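Local coordinates for protein proteasome accessory factor B/C (PafBC) (Paenarthrobacter aurescens, PDB 6SJ9) that probably regulates transcription in the bacterial DNA damage response, as a regulator with winged helix-turn-helix and WYL domains, at residues Q504-R514 with F549-N560. Numbering follows the deposited sequence.
Sequences QLRLRYFSLQR and FRLDRVESLEPN
The Tyr-509 ring takes the edge of Phe-549 on one face, a T-shaped pair with planes at 77°, and has Arg-550 O at its rim. Phe-549 in turn carries Leu-507 CD2 over the centre of its own face, 3.9 Å from the centroid. The Arg-553 guanidinium has Tyr-509 over one face and Leu-512 N over the other, while its NH1 makes a salt bridge to Asp-584. These groups lie inside the Sm-like fold of a WYL domain, where strand 504-510 pairs antiparallel with strand 556-560, the last strand of the five-stranded sheet. Tyr-509 reaches strand 549-550 because its chi1 of -168° sets CG anti to the backbone N, and there Tyr-509 OH accepts a nearly straight bond from Arg-550 N at 2.8 Å. A phenylalanine here would probably leave Arg-550 N without this acceptor. At Arg-508 the register slips in a classic beta bulge: its carbonyl takes Glu-555 N and, weakly, Ser-556 N. Leu-507 CD1 packs on Leu-557 CD2 (3.6 Å), and at the far end Asn-560 ND2 donates to a lone pair of Gln-504 OE1. Along the guanidinium edge, Arg-553 NE (3.0 Å) and Arg-553 NH2 (2.8 Å) both donate to Phe-510 O.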
ATOM      1  N   GLN A 504      25.582 -17.680  15.658  1.00 36.32           N
ATOM      2  CA  GLN A 504      25.489 -16.241  15.834  1.00 39.15           C
ATOM      3  C   GLN A 504      26.609 -15.527  15.063  1.00 40.80           C
ATOM      4  O   GLN A 504      27.707 -16.065  14.857  1.00 41.36           O
ATOM      5  CB  GLN A 504      25.575 -15.916  17.327  1.00 41.18           C
ATOM      6  CG  GLN A 504      24.617 -14.903  17.753  1.00 46.24           C
ATOM      7  CD  GLN A 504      24.659 -14.618  19.237  1.00 44.91           C
ATOM      8  OE1 GLN A 504      25.668 -14.212  19.752  1.00 44.56           O
ATOM      9  NE2 GLN A 504      23.541 -14.829  19.919  1.00 44.45           N
ATOM     10  N   LEU A 505      26.335 -14.291  14.648  1.00 37.64           N
ATOM     11  CA  LEU A 505      27.307 -13.493  13.906  1.00 39.48           C
ATOM     12  C   LEU A 505      27.567 -12.183  14.628  1.00 35.31           C
ATOM     13  O   LEU A 505      26.654 -11.551  15.152  1.00 38.62           O
ATOM     14  CB  LEU A 505      26.819 -13.190  12.469  1.00 37.33           C
ATOM     15  CG  LEU A 505      26.718 -14.419  11.539  1.00 35.91           C
ATOM     16  CD1 LEU A 505      26.073 -14.087  10.206  1.00 34.90           C
ATOM     17  CD2 LEU A 505      28.160 -14.892  11.209  1.00 33.00           C
ATOM     18  N   ARG A 506      28.811 -11.776  14.611  1.00 35.84           N
ATOM     19  CA  ARG A 506      29.188 -10.413  14.926  1.00 32.50           C
ATOM     20  C   ARG A 506      29.120  -9.601  13.638  1.00 34.94           C
ATOM     21  O   ARG A 506      29.878  -9.867  12.712  1.00 39.37           O
ATOM     22  CB  ARG A 506      30.615 -10.344  15.453  1.00 33.44           C
ATOM     23  CG  ARG A 506      31.040  -8.951  15.959  1.00 58.99           C
ATOM     24  CD  ARG A 506      30.240  -8.543  17.164  1.00 61.17           C
ATOM     25  NE  ARG A 506      30.821  -7.395  17.875  1.00 63.49           N
ATOM     26  CZ  ARG A 506      30.208  -6.768  18.867  1.00 56.70           C
ATOM     27  NH1 ARG A 506      29.011  -7.195  19.258  1.00 48.55           N
ATOM     28  NH2 ARG A 506      30.793  -5.725  19.459  1.00 62.08           N
ATOM     29  N   LEU A 507      28.253  -8.595  13.614  1.00 35.45           N
ATOM     30  CA  LEU A 507      27.992  -7.778  12.440  1.00 36.60           C
ATOM     31  C   LEU A 507      28.519  -6.367  12.678  1.00 37.80           C
ATOM     32  O   LEU A 507      28.267  -5.757  13.735  1.00 38.89           O
ATOM     33  CB  LEU A 507      26.490  -7.733  12.140  1.00 36.60           C
ATOM     34  CG  LEU A 507      26.059  -6.597  11.229  1.00 35.27           C
ATOM     35  CD1 LEU A 507      26.606  -6.803   9.780  1.00 35.15           C
ATOM     36  CD2 LEU A 507      24.506  -6.529  11.302  1.00 34.85           C
ATOM     37  N   ARG A 508      29.262  -5.868  11.715  1.00 34.50           N
ATOM     38  CA  ARG A 508      29.638  -4.459  11.621  1.00 40.27           C
ATOM     39  C   ARG A 508      28.870  -3.865  10.451  1.00 38.63           C
ATOM     40  O   ARG A 508      29.034  -4.304   9.317  1.00 35.25           O
ATOM     41  CB  ARG A 508      31.137  -4.295  11.442  1.00 40.96           C
ATOM     42  CG  ARG A 508      31.873  -4.533  12.792  1.00 44.46           C
ATOM     43  CD  ARG A 508      33.334  -4.431  12.511  1.00 51.81           C
ATOM     44  NE  ARG A 508      34.125  -4.853  13.626  1.00 63.59           N
ATOM     45  CZ  ARG A 508      35.404  -5.181  13.491  1.00 72.05           C
ATOM     46  NH1 ARG A 508      35.956  -5.127  12.275  1.00 72.72           N
ATOM     47  NH2 ARG A 508      36.118  -5.551  14.553  1.00 73.57           N
ATOM     48  N   TYR A 509      27.958  -2.950  10.735  1.00 40.46           N
ATOM     49  CA  TYR A 509      26.991  -2.491   9.749  1.00 43.00           C
ATOM     50  C   TYR A 509      27.283  -1.021   9.487  1.00 45.90           C
ATOM     51  O   TYR A 509      27.301  -0.243  10.428  1.00 44.96           O
ATOM     52  CB  TYR A 509      25.580  -2.686  10.289  1.00 41.08           C
ATOM     53  CG  TYR A 509      24.477  -2.524   9.276  1.00 38.85           C
ATOM     54  CD1 TYR A 509      24.390  -3.373   8.186  1.00 36.03           C
ATOM     55  CD2 TYR A 509      23.477  -1.561   9.445  1.00 40.50           C
ATOM     56  CE1 TYR A 509      23.364  -3.275   7.237  1.00 34.18           C
ATOM     57  CE2 TYR A 509      22.443  -1.429   8.469  1.00 43.09           C
ATOM     58  CZ  TYR A 509      22.401  -2.299   7.375  1.00 38.61           C
ATOM     59  OH  TYR A 509      21.375  -2.249   6.432  1.00 43.71           O
ATOM     60  N   PHE A 510      27.517  -0.653   8.216  1.00 47.78           N
ATOM     61  CA  PHE A 510      27.729   0.748   7.844  1.00 49.22           C
ATOM     62  C   PHE A 510      26.497   1.601   8.147  1.00 45.27           C
ATOM     63  O   PHE A 510      25.364   1.186   7.950  1.00 43.61           O
ATOM     64  CB  PHE A 510      28.036   0.892   6.349  1.00 44.32           C
ATOM     65  CG  PHE A 510      29.431   0.519   5.971  1.00 45.39           C
ATOM     66  CD1 PHE A 510      30.498   1.214   6.449  1.00 47.79           C
ATOM     67  CD2 PHE A 510      29.646  -0.524   5.068  1.00 47.92           C
ATOM     68  CE1 PHE A 510      31.764   0.864   6.106  1.00 51.43           C
ATOM     69  CE2 PHE A 510      30.889  -0.864   4.693  1.00 50.89           C
ATOM     70  CZ  PHE A 510      31.963  -0.171   5.220  1.00 54.71           C
ATOM     71  N   SER A 511      26.731   2.810   8.616  1.00 47.18           N
ATOM     72  CA  SER A 511      25.675   3.802   8.672  1.00 53.40           C
ATOM     73  C   SER A 511      25.282   4.232   7.251  1.00 56.50           C
ATOM     74  O   SER A 511      25.928   3.879   6.260  1.00 53.63           O
ATOM     75  CB  SER A 511      26.145   5.010   9.454  1.00 51.59           C
ATOM     76  OG  SER A 511      27.196   5.567   8.677  1.00 55.63           O
ATOM     77  N   LEU A 512      24.217   5.029   7.155  1.00 60.56           N
ATOM     78  CA  LEU A 512      23.741   5.433   5.831  1.00 62.04           C
ATOM     79  C   LEU A 512      24.848   6.092   5.006  1.00 58.67           C
ATOM     80  O   LEU A 512      25.092   5.698   3.863  1.00 54.92           O
ATOM     81  CB  LEU A 512      22.539   6.372   5.968  1.00 63.64           C
ATOM     82  CG  LEU A 512      21.847   6.791   4.664  1.00 64.52           C
ATOM     83  CD1 LEU A 512      21.612   5.589   3.727  1.00 61.21           C
ATOM     84  CD2 LEU A 512      20.516   7.452   4.999  1.00 66.57           C
ATOM     85  N   GLN A 513      25.601   7.018   5.611  1.00 61.12           N
ATOM     86  CA  GLN A 513      26.710   7.696   4.939  1.00 65.74           C
ATOM     87  C   GLN A 513      27.963   6.842   4.749  1.00 63.57           C
ATOM     88  O   GLN A 513      28.899   7.304   4.062  1.00 60.19           O
ATOM     89  CB  GLN A 513      27.084   8.966   5.716  1.00 73.16           C
ATOM     90  CG  GLN A 513      25.976   9.994   5.688  1.00 81.16           C
ATOM     91  CD  GLN A 513      25.607  10.429   4.271  1.00 87.24           C
ATOM     92  OE1 GLN A 513      26.477  10.608   3.412  1.00 90.98           O
ATOM     93  NE2 GLN A 513      24.302  10.548   4.009  1.00 87.61           N
ATOM     94  N   ARG A 514      28.052   5.687   5.417  1.00 58.62           N
ATOM     95  CA  ARG A 514      29.174   4.745   5.395  1.00 59.86           C
ATOM     96  C   ARG A 514      30.452   5.287   6.032  1.00 61.07           C
ATOM     97  O   ARG A 514      31.535   4.709   5.858  1.00 65.12           O
ATOM     98  CB  ARG A 514      29.463   4.291   3.964  1.00 63.07           C
ATOM     99  CG  ARG A 514      28.203   3.761   3.295  1.00 66.79           C
ATOM    100  CD  ARG A 514      28.479   3.386   1.859  1.00 67.31           C
ATOM    101  NE  ARG A 514      29.359   2.226   1.802  1.00 69.42           N
ATOM    102  CZ  ARG A 514      28.933   0.965   1.802  1.00 67.15           C
ATOM    103  NH1 ARG A 514      27.630   0.701   1.851  1.00 65.09           N
ATOM    104  NH2 ARG A 514      29.819  -0.023   1.734  1.00 65.65           N
ATOM    105  N   PHE A 549      18.409  -6.004   7.549  1.00 37.36           N
ATOM    106  CA  PHE A 549      19.601  -5.283   7.147  1.00 36.13           C
ATOM    107  C   PHE A 549      19.828  -5.457   5.649  1.00 40.86           C
ATOM    108  O   PHE A 549      19.452  -6.478   5.059  1.00 42.53           O
ATOM    109  CB  PHE A 549      20.826  -5.837   7.914  1.00 37.18           C
ATOM    110  CG  PHE A 549      20.725  -5.721   9.470  1.00 37.43           C
ATOM    111  CD1 PHE A 549      20.242  -6.769  10.233  1.00 37.01           C
ATOM    112  CD2 PHE A 549      21.197  -4.601  10.126  1.00 36.01           C
ATOM    113  CE1 PHE A 549      20.206  -6.686  11.657  1.00 34.71           C
ATOM    114  CE2 PHE A 549      21.156  -4.487  11.544  1.00 36.51           C
ATOM    115  CZ  PHE A 549      20.648  -5.515  12.300  1.00 34.49           C
ATOM    116  N   ARG A 550      20.511  -4.489   5.061  1.00 43.12           N
ATOM    117  CA  ARG A 550      20.906  -4.543   3.660  1.00 43.35           C
ATOM    118  C   ARG A 550      22.262  -5.219   3.551  1.00 43.43           C
ATOM    119  O   ARG A 550      23.220  -4.784   4.200  1.00 44.85           O
ATOM    120  CB  ARG A 550      20.991  -3.139   3.047  1.00 40.65           C
ATOM    121  CG  ARG A 550      19.630  -2.409   2.901  1.00 44.48           C
ATOM    122  CD  ARG A 550      19.787  -1.014   2.286  1.00 50.33           C
ATOM    123  NE  ARG A 550      20.462  -1.015   0.971  1.00 55.39           N
ATOM    124  CZ  ARG A 550      19.821  -1.078  -0.207  1.00 56.04           C
ATOM    125  NH1 ARG A 550      18.486  -1.126  -0.243  1.00 50.02           N
ATOM    126  NH2 ARG A 550      20.514  -1.089  -1.360  1.00 55.77           N
ATOM    127  N   LEU A 551      22.337  -6.264   2.725  1.00 41.25           N
ATOM    128  CA  LEU A 551      23.607  -6.947   2.513  1.00 43.79           C
ATOM    129  C   LEU A 551      24.675  -5.967   2.054  1.00 41.56           C
ATOM    130  O   LEU A 551      25.845  -6.047   2.481  1.00 39.93           O
ATOM    131  CB  LEU A 551      23.432  -8.071   1.490  1.00 48.75           C
ATOM    132  CG  LEU A 551      24.552  -9.112   1.465  1.00 48.33           C
ATOM    133  CD1 LEU A 551      24.587  -9.807   2.778  1.00 49.04           C
ATOM    134  CD2 LEU A 551      24.243 -10.145   0.410  1.00 50.51           C
ATOM    135  N   ASP A 552      24.294  -5.009   1.202  1.00 38.68           N
ATOM    136  CA  ASP A 552      25.313  -4.136   0.653  1.00 42.78           C
ATOM    137  C   ASP A 552      25.705  -3.093   1.649  1.00 44.48           C
ATOM    138  O   ASP A 552      26.468  -2.201   1.283  1.00 45.58           O
ATOM    139  CB  ASP A 552      24.867  -3.456  -0.675  1.00 46.25           C
ATOM    140  CG  ASP A 552      23.700  -2.451  -0.524  1.00 51.42           C
ATOM    141  OD1 ASP A 552      23.364  -1.961   0.583  1.00 53.03           O
ATOM    142  OD2 ASP A 552      23.100  -2.115  -1.577  1.00 56.38           O
ATOM    143  N   ARG A 553      25.208  -3.179   2.899  1.00 43.59           N
ATOM    144  CA  ARG A 553      25.715  -2.302   3.955  1.00 47.63           C
ATOM    145  C   ARG A 553      26.528  -3.042   5.000  1.00 44.36           C
ATOM    146  O   ARG A 553      26.967  -2.427   5.966  1.00 42.91           O
ATOM    147  CB  ARG A 553      24.585  -1.486   4.607  1.00 46.45           C
ATOM    148  CG  ARG A 553      24.221  -0.401   3.615  1.00 51.04           C
ATOM    149  CD  ARG A 553      23.523   0.814   4.135  1.00 57.50           C
ATOM    150  NE  ARG A 553      23.627   1.118   5.562  1.00 57.08           N
ATOM    151  CZ  ARG A 553      22.678   1.822   6.163  1.00 52.84           C
ATOM    152  NH1 ARG A 553      21.653   2.242   5.426  1.00 50.65           N
ATOM    153  NH2 ARG A 553      22.728   2.105   7.446  1.00 49.07           N
ATOM    154  N   VAL A 554      26.770  -4.333   4.811  1.00 42.01           N
ATOM    155  CA  VAL A 554      27.613  -5.059   5.734  1.00 41.79           C
ATOM    156  C   VAL A 554      29.049  -4.625   5.547  1.00 46.48           C
ATOM    157  O   VAL A 554      29.598  -4.735   4.447  1.00 48.25           O
ATOM    158  CB  VAL A 554      27.461  -6.567   5.505  1.00 42.23           C
ATOM    159  CG1 VAL A 554      28.548  -7.342   6.271  1.00 42.28           C
ATOM    160  CG2 VAL A 554      26.079  -6.981   5.955  1.00 40.56           C
ATOM    161  N   GLU A 555      29.697  -4.216   6.635  1.00 51.55           N
ATOM    162  CA  GLU A 555      31.141  -4.021   6.537  1.00 54.73           C
ATOM    163  C   GLU A 555      31.865  -5.326   6.798  1.00 51.90           C
ATOM    164  O   GLU A 555      32.774  -5.682   6.052  1.00 51.44           O
ATOM    165  CB  GLU A 555      31.650  -2.963   7.504  1.00 58.02           C
ATOM    166  CG  GLU A 555      33.052  -2.471   7.146  1.00 65.28           C
ATOM    167  CD  GLU A 555      34.143  -3.116   7.974  1.00 73.08           C
ATOM    168  OE1 GLU A 555      35.250  -3.323   7.428  1.00 78.48           O
ATOM    169  OE2 GLU A 555      33.911  -3.399   9.175  1.00 74.82           O
ATOM    170  N   SER A 556      31.438  -6.089   7.798  1.00 46.85           N
ATOM    171  CA  SER A 556      32.008  -7.421   7.930  1.00 47.53           C
ATOM    172  C   SER A 556      31.080  -8.237   8.806  1.00 46.27           C
ATOM    173  O   SER A 556      30.316  -7.692   9.615  1.00 43.50           O
ATOM    174  CB  SER A 556      33.433  -7.373   8.516  1.00 49.94           C
ATOM    175  OG  SER A 556      33.352  -7.000   9.861  1.00 50.01           O
ATOM    176  N   LEU A 557      31.157  -9.557   8.629  1.00 47.14           N
ATOM    177  CA  LEU A 557      30.387 -10.514   9.419  1.00 48.86           C
ATOM    178  C   LEU A 557      31.320 -11.641   9.777  1.00 51.00           C
ATOM    179  O   LEU A 557      31.970 -12.185   8.877  1.00 50.45           O
ATOM    180  CB  LEU A 557      29.244 -11.103   8.609  1.00 49.70           C
ATOM    181  CG  LEU A 557      28.037 -10.237   8.396  1.00 50.24           C
ATOM    182  CD1 LEU A 557      27.277 -10.812   7.244  1.00 53.79           C
ATOM    183  CD2 LEU A 557      27.220 -10.349   9.630  1.00 49.86           C
ATOM    184  N   GLU A 558      31.350 -12.020  11.066  1.00 45.50           N
ATOM    185  CA  GLU A 558      32.176 -13.078  11.577  1.00 46.24           C
ATOM    186  C   GLU A 558      31.378 -13.832  12.635  1.00 45.31           C
ATOM    187  O   GLU A 558      30.814 -13.214  13.558  1.00 40.77           O
ATOM    188  CB  GLU A 558      33.494 -12.600  12.225  1.00 52.72           C
ATOM    189  CG  GLU A 558      34.152 -11.397  11.602  1.00 70.80           C
ATOM    190  CD  GLU A 558      35.055 -11.745  10.411  1.00 83.68           C
ATOM    191  OE1 GLU A 558      35.109 -12.945  10.032  1.00 88.50           O
ATOM    192  OE2 GLU A 558      35.711 -10.817   9.855  1.00 86.49           O
ATOM    193  N   PRO A 559      31.484 -15.149  12.637  1.00 45.22           N
ATOM    194  CA  PRO A 559      30.965 -15.922  13.769  1.00 41.17           C
ATOM    195  C   PRO A 559      31.617 -15.443  15.058  1.00 36.75           C
ATOM    196  O   PRO A 559      32.765 -15.021  15.083  1.00 36.40           O
ATOM    197  CB  PRO A 559      31.379 -17.360  13.436  1.00 42.48           C
ATOM    198  CG  PRO A 559      31.629 -17.344  11.894  1.00 50.55           C
ATOM    199  CD  PRO A 559      32.168 -15.969  11.617  1.00 47.59           C
ATOM    200  N   ASN A 560      30.879 -15.520  16.134  1.00 38.76           N
ATOM    201  CA  ASN A 560      31.398 -15.163  17.457  1.00 43.02           C
ATOM    202  C   ASN A 560      31.454 -16.381  18.357  1.00 42.54           C
ATOM    203  O   ASN A 560      31.583 -16.249  19.578  1.00 37.61           O
ATOM    204  CB  ASN A 560      30.563 -14.068  18.120  1.00 44.08           C
ATOM    205  CG  ASN A 560      29.115 -14.510  18.368  1.00 41.25           C
ATOM    206  OD1 ASN A 560      28.768 -15.671  18.176  1.00 37.76           O
ATOM    207  ND2 ASN A 560      28.305 -13.599  18.899  1.00 39.42           N
TER
HETATM  208  O   HOH W   1      28.804 -18.221  16.138  1.00 36.53           O
HETATM  209  O   HOH W   2      32.290  -8.650  12.176  1.00 43.72           O